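Local coordinates for protein methylmalonyl-CoA carboxyltransferase 12S subunit (Propionibacterium freudenreichii, PDB 1ON3) that catalyses transfer of the carboxyl group of methylmalonyl-CoA to the biotin of the 1.3S subunit, forming propanoyl-CoA and carboxylated biotin in the transcarboxylase complex, at residues K197-I202 / V216-L221; A172-P177 / D190-T195. All coordinates share one frame; numbering follows the deposited sequence.

How the contacts relate
The centres of the two contacts lie about 13 Å apart, and both segments of contact 2 precede those of contact 1 in the sequence. In contact 2, strands 170-175 and 191-195 run side by side in the mixed seven-stranded sheet of the N-terminal half. Each is followed by a short strand, 177-179 and 199-201, and these two pair in a separate parallel sheet. Contact 1 sets the second of them against the helix starting at Ala-218. The two contacts touch directly: His-199 N and Gly-176 O are 3.2 Å apart, a probable hydrogen bond. The chain thus leaves the large sheet for the region where Pro-177 touches methylmalonyl-coenzyme A and Ile-202 touches methylmalonic acid.

Contact 1: residues K197-I202 / V216-L221; sequences KAHMFI and VTADEL. With DXX (methylmalonic acid), chain U.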
loop_
_atom_site.group_PDB
_atom_site.type_symbol
_atom_site.label_atom_id
_atom_site.label_comp_id
_atom_site.label_asym_id
_atom_site.label_seq_id
_atom_site.Cartn_x
_atom_site.Cartn_y
_atom_site.Cartn_z
ATOM N N LYS E 197 41.567 -23.899 -10.721
ATOM C CA LYS E 197 42.381 -24.230 -9.560
ATOM C C LYS E 197 41.459 -24.524 -8.377
ATOM O O LYS E 197 41.898 -25.002 -7.337
ATOM C CB LYS E 197 43.313 -23.067 -9.212
ATOM C CG LYS E 197 44.433 -22.837 -10.218
ATOM C CD LYS E 197 45.367 -24.042 -10.288
ATOM C CE LYS E 197 46.595 -23.731 -11.137
ATOM N NZ LYS E 197 46.208 -23.249 -12.499
ATOM N N ALA E 198 40.174 -24.248 -8.552
ATOM C CA ALA E 198 39.200 -24.452 -7.482
ATOM C C ALA E 198 38.580 -25.837 -7.423
ATOM O O ALA E 198 38.625 -26.597 -8.384
ATOM C CB ALA E 198 38.083 -23.400 -7.586
ATOM N N HIS E 199 38.023 -26.159 -6.258
ATOM C CA HIS E 199 37.326 -27.419 -6.043
ATOM C C HIS E 199 36.172 -27.144 -5.089
ATOM O O HIS E 199 36.280 -26.321 -4.175
ATOM C CB HIS E 199 38.266 -28.498 -5.487
ATOM C CG HIS E 199 39.364 -28.871 -6.434
ATOM N ND1 HIS E 199 40.572 -28.208 -6.469
ATOM C CD2 HIS E 199 39.401 -29.773 -7.445
ATOM C CE1 HIS E 199 41.304 -28.680 -7.465
ATOM N NE2 HIS E 199 40.615 -29.630 -8.074
ATOM N N MET E 200 35.060 -27.822 -5.316
ATOM C CA MET E 200 33.872 -27.631 -4.502
ATOM C C MET E 200 33.151 -28.970 -4.360
ATOM O O MET E 200 33.052 -29.727 -5.319
ATOM C CB MET E 200 32.967 -26.603 -5.200
ATOM C CG MET E 200 31.646 -26.315 -4.530
ATOM S SD MET E 200 30.929 -24.769 -5.188
ATOM C CE MET E 200 30.300 -25.308 -6.799
ATOM N N PHE E 201 32.666 -29.267 -3.160
ATOM C CA PHE E 201 31.941 -30.513 -2.926
ATOM C C PHE E 201 31.337 -30.538 -1.529
ATOM O O PHE E 201 31.804 -29.837 -0.624
ATOM C CB PHE E 201 32.858 -31.728 -3.140
ATOM C CG PHE E 201 34.228 -31.581 -2.538
ATOM C CD1 PHE E 201 34.395 -31.478 -1.157
ATOM C CD2 PHE E 201 35.354 -31.541 -3.358
ATOM C CE1 PHE E 201 35.670 -31.338 -0.600
ATOM C CE2 PHE E 201 36.632 -31.402 -2.815
ATOM C CZ PHE E 201 36.793 -31.299 -1.434
ATOM N N ILE E 202 30.271 -31.309 -1.367
ATOM C CA ILE E 202 29.623 -31.404 -0.065
ATOM C C ILE E 202 30.416 -32.407 0.765
ATOM O O ILE E 202 30.696 -32.167 1.935
ATOM C CB ILE E 202 28.153 -31.865 -0.194
ATOM C CG1 ILE E 202 27.307 -30.729 -0.793
ATOM C CG2 ILE E 202 27.603 -32.261 1.172
ATOM C CD1 ILE E 202 27.556 -29.359 -0.124
ATOM N N VAL E 216 37.949 -41.566 -6.466
ATOM C CA VAL E 216 37.832 -40.401 -7.317
ATOM C C VAL E 216 38.766 -39.332 -6.767
ATOM O O VAL E 216 39.047 -39.298 -5.570
ATOM C CB VAL E 216 36.362 -39.892 -7.335
ATOM C CG1 VAL E 216 35.964 -39.381 -5.951
ATOM C CG2 VAL E 216 36.184 -38.818 -8.389
ATOM N N THR E 217 39.267 -38.478 -7.647
ATOM C CA THR E 217 40.157 -37.402 -7.234
ATOM C C THR E 217 39.313 -36.158 -6.972
ATOM O O THR E 217 38.149 -36.098 -7.373
ATOM C CB THR E 217 41.190 -37.088 -8.334
ATOM O OG1 THR E 217 40.506 -36.734 -9.543
ATOM C CG2 THR E 217 42.082 -38.302 -8.595
ATOM N N ALA E 218 39.882 -35.172 -6.291
ATOM C CA ALA E 218 39.140 -33.950 -6.022
ATOM C C ALA E 218 38.763 -33.326 -7.365
ATOM O O ALA E 218 37.671 -32.781 -7.535
ATOM C CB ALA E 218 39.990 -32.986 -5.212
ATOM N N ASP E 219 39.675 -33.433 -8.325
ATOM C CA ASP E 219 39.453 -32.868 -9.644
ATOM C C ASP E 219 38.309 -33.552 -10.383
ATOM O O ASP E 219 37.476 -32.891 -10.997
ATOM C CB ASP E 219 40.738 -32.953 -10.466
ATOM C CG ASP E 219 41.039 -31.660 -11.200
ATOM O OD1 ASP E 219 41.216 -30.621 -10.527
ATOM O OD2 ASP E 219 41.094 -31.683 -12.448
ATOM N N GLU E 220 38.267 -34.877 -10.326
ATOM C CA GLU E 220 37.203 -35.613 -10.991
ATOM C C GLU E 220 35.894 -35.367 -10.258
ATOM O O GLU E 220 34.837 -35.221 -10.870
ATOM C CB GLU E 220 37.475 -37.113 -10.963
ATOM C CG GLU E 220 38.722 -37.580 -11.669
ATOM C CD GLU E 220 38.898 -39.082 -11.534
ATOM O OE1 GLU E 220 38.950 -39.568 -10.385
ATOM O OE2 GLU E 220 38.977 -39.775 -12.572
ATOM N N LEU E 221 35.980 -35.318 -8.935
ATOM C CA LEU E 221 34.802 -35.129 -8.097
ATOM C C LEU E 221 34.180 -33.736 -8.126
ATOM O O LEU E 221 32.979 -33.589 -8.369
ATOM C CB LEU E 221 35.141 -35.486 -6.650
ATOM C CG LEU E 221 34.000 -35.328 -5.642
ATOM C CD1 LEU E 221 32.926 -36.364 -5.904
ATOM C CD2 LEU E 221 34.544 -35.472 -4.238
HETATM C C1 DXX U . 32.474 -33.966 5.948
HETATM O O1 DXX U . 33.094 -33.765 7.095
HETATM C CA DXX U . 32.663 -33.148 5.063
HETATM C CB DXX U . 31.585 -32.264 5.153
HETATM C C DXX U . 33.694 -33.000 4.075
HETATM O O DXX U . 34.045 -34.104 3.607
HETATM O O2 DXX U . 34.174 -31.909 3.716
#
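His-199 donates NE2-H to OD1 of Asp-219 at 2.7 Å, with an N-H...O angle of 160°. The carboxylate oxygen sits at the ring edge, close to the imidazole plane, and accepts through its anti lone pair; the two planes are 56° apart. With His-199 CG anti to its carbonyl carbon (chi1 -64°), the ring extends to the helix, where His-199 CD2 lies 3.5 Å from Ala-218 O and 4.0 Å from Ala-218 CB. A phenylalanine here has no ring N-H, and Asp-219 OD1 would probably be left without this partner. Farther along the strand, Phe-201 CD2 meets Leu-221 CD2 at 4.1 Å, their side chains crossing at about a right angle.

The helix that presents these groups is anchored by a capping box: Thr-217 OG1 accepts from Glu-220 N at 3.0 Å, and Glu-220 OE1 accepts from Thr-217 N at 3.0 Å. Beyond Phe-201, Ile-202 O lies 3.3 Å from CB of the bound methylmalonic acid, and Ile-202 N is hydrogen-bonded to OE2 of Glu-380 of a second subunit. Chemically, the in-plane bond holds the imidazole in its rotation, and the aspartate would probably stabilise a proton on NE2.

Contact 2: residues A172-P177 / D190-T195; sequences AIIAGP and DFIIMT
Phe-191 reaches Ala-172 through its backbone, its carbonyl O accepting from Ala-172 N at 2.8 Å, while its phenyl ring turns from strand 172-175 and forms edge-to-face stacks with Phe-356 and His-235. The peptide groups continue the pairing: Ile-193 N donates to Ala-172 O, Ile-174 N to Ile-193 O, and Thr-195 N to Ile-174 O at 3.1 Å. The strand axes are 18° apart, pointing the same way.

One face of the pair carries Ala-172, Ile-174, Ile-192 and Met-194. There Ile-174 CG1 packs 3.6 Å from Ile-192 CG2, and Met-194 CG, set opposite its backbone N (chi1 -157°), is thereby laid 3.8 Å from Ile-174 CB. Pro-186 of helix 184-188 packs on this face, against Ala-172, Ile-174 and Ile-192. On the other face Ile-173 and Ile-193 lie side by side, Ile-173 CG1 4.1 Å from Ile-193 CD1, with Ala-244 of helix 241-253 against Ile-173. Near the corner at Gly-176, a water bridges Ala-175 O and Thr-195 OG1, 2.8 Å from each.

Strand 170-175, short strand 177-179 turning off into a second sheet, helix 184-188 and parallel strand 191-195 form a beta-beta-alpha succession, as in the crotonase-like fold of this carboxyl transferase domain.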
loop_
_atom_site.group_PDB
_atom_site.type_symbol
_atom_site.label_atom_id
_atom_site.label_comp_id
_atom_site.label_asym_id
_atom_site.label_seq_id
_atom_site.Cartn_x
_atom_site.Cartn_y
_atom_site.Cartn_z
ATOM N N ALA E 172 29.245 -15.325 -7.066
ATOM C CA ALA E 172 30.234 -16.063 -6.308
ATOM C C ALA E 172 31.377 -16.462 -7.227
ATOM O O ALA E 172 31.150 -16.893 -8.361
ATOM C CB ALA E 172 29.605 -17.297 -5.704
ATOM N N ILE E 173 32.603 -16.300 -6.748
ATOM C CA ILE E 173 33.772 -16.714 -7.521
ATOM C C ILE E 173 34.541 -17.702 -6.648
ATOM O O ILE E 173 35.070 -17.320 -5.602
ATOM C CB ILE E 173 34.714 -15.524 -7.864
ATOM C CG1 ILE E 173 33.962 -14.446 -8.642
ATOM C CG2 ILE E 173 35.878 -16.012 -8.716
ATOM C CD1 ILE E 173 33.552 -13.258 -7.787
ATOM N N ILE E 174 34.564 -18.971 -7.053
ATOM C CA ILE E 174 35.281 -19.998 -6.305
ATOM C C ILE E 174 36.676 -20.015 -6.902
ATOM O O ILE E 174 36.850 -20.380 -8.072
ATOM C CB ILE E 174 34.675 -21.414 -6.487
ATOM C CG1 ILE E 174 33.149 -21.359 -6.540
ATOM C CG2 ILE E 174 35.168 -22.314 -5.339
ATOM C CD1 ILE E 174 32.494 -20.826 -5.320
ATOM N N ALA E 175 37.669 -19.636 -6.101
ATOM C CA ALA E 175 39.039 -19.550 -6.591
ATOM C C ALA E 175 40.041 -20.366 -5.782
ATOM O O ALA E 175 41.244 -20.089 -5.803
ATOM C CB ALA E 175 39.466 -18.084 -6.625
ATOM N N GLY E 176 39.525 -21.361 -5.080
ATOM C CA GLY E 176 40.342 -22.243 -4.273
ATOM C C GLY E 176 39.410 -23.318 -3.764
ATOM O O GLY E 176 38.374 -23.588 -4.393
ATOM N N PRO E 177 39.736 -23.964 -2.633
ATOM C CA PRO E 177 38.838 -24.999 -2.126
ATOM C C PRO E 177 37.553 -24.371 -1.597
ATOM O O PRO E 177 37.506 -23.179 -1.284
ATOM C CB PRO E 177 39.634 -25.628 -0.979
ATOM C CG PRO E 177 41.046 -25.388 -1.358
ATOM C CD PRO E 177 41.017 -23.985 -1.911
ATOM N N ASP E 190 23.472 -15.933 -7.223
ATOM C CA ASP E 190 22.884 -16.122 -8.554
ATOM C C ASP E 190 23.769 -16.806 -9.580
ATOM O O ASP E 190 23.284 -17.626 -10.365
ATOM C CB ASP E 190 22.418 -14.787 -9.104
ATOM C CG ASP E 190 21.408 -14.127 -8.201
ATOM O OD1 ASP E 190 21.672 -12.996 -7.759
ATOM O OD2 ASP E 190 20.362 -14.753 -7.926
ATOM N N PHE E 191 25.053 -16.450 -9.593
ATOM C CA PHE E 191 26.001 -17.026 -10.532
ATOM C C PHE E 191 27.280 -17.480 -9.875
ATOM O O PHE E 191 27.841 -16.762 -9.049
ATOM C CB PHE E 191 26.381 -16.020 -11.616
ATOM C CG PHE E 191 25.222 -15.565 -12.440
ATOM C CD1 PHE E 191 24.524 -14.410 -12.106
ATOM C CD2 PHE E 191 24.795 -16.322 -13.514
ATOM C CE1 PHE E 191 23.396 -14.015 -12.845
ATOM C CE2 PHE E 191 23.678 -15.942 -14.251
ATOM C CZ PHE E 191 22.979 -14.786 -13.914
ATOM N N ILE E 192 27.738 -18.673 -10.246
ATOM C CA ILE E 192 29.001 -19.181 -9.723
ATOM C C ILE E 192 30.049 -19.229 -10.832
ATOM O O ILE E 192 29.823 -19.870 -11.861
ATOM C CB ILE E 192 28.880 -20.612 -9.159
ATOM C CG1 ILE E 192 27.920 -20.633 -7.967
ATOM C CG2 ILE E 192 30.272 -21.107 -8.735
ATOM C CD1 ILE E 192 27.632 -22.054 -7.448
ATOM N N ILE E 193 31.172 -18.532 -10.625
ATOM C CA ILE E 193 32.297 -18.534 -11.563
ATOM C C ILE E 193 33.343 -19.344 -10.816
ATOM O O ILE E 193 33.693 -18.998 -9.694
ATOM C CB ILE E 193 32.885 -17.127 -11.800
ATOM C CG1 ILE E 193 31.841 -16.229 -12.466
ATOM C CG2 ILE E 193 34.106 -17.219 -12.705
ATOM C CD1 ILE E 193 32.167 -14.747 -12.316
ATOM N N MET E 194 33.829 -20.411 -11.437
ATOM C CA MET E 194 34.799 -21.297 -10.807
ATOM C C MET E 194 36.079 -21.397 -11.633
ATOM O O MET E 194 36.016 -21.672 -12.831
ATOM C CB MET E 194 34.149 -22.674 -10.667
ATOM C CG MET E 194 34.722 -23.557 -9.618
ATOM S SD MET E 194 33.689 -25.016 -9.339
ATOM C CE MET E 194 34.954 -26.037 -8.555
ATOM N N THR E 195 37.241 -21.187 -11.007
ATOM C CA THR E 195 38.505 -21.278 -11.741
ATOM C C THR E 195 38.959 -22.733 -11.814
ATOM O O THR E 195 38.442 -23.591 -11.089
ATOM C CB THR E 195 39.633 -20.489 -11.066
ATOM O OG1 THR E 195 40.036 -21.178 -9.876
ATOM C CG2 THR E 195 39.175 -19.078 -10.722
HETATM O O HOH W 1 41.926 -19.639 -8.532
#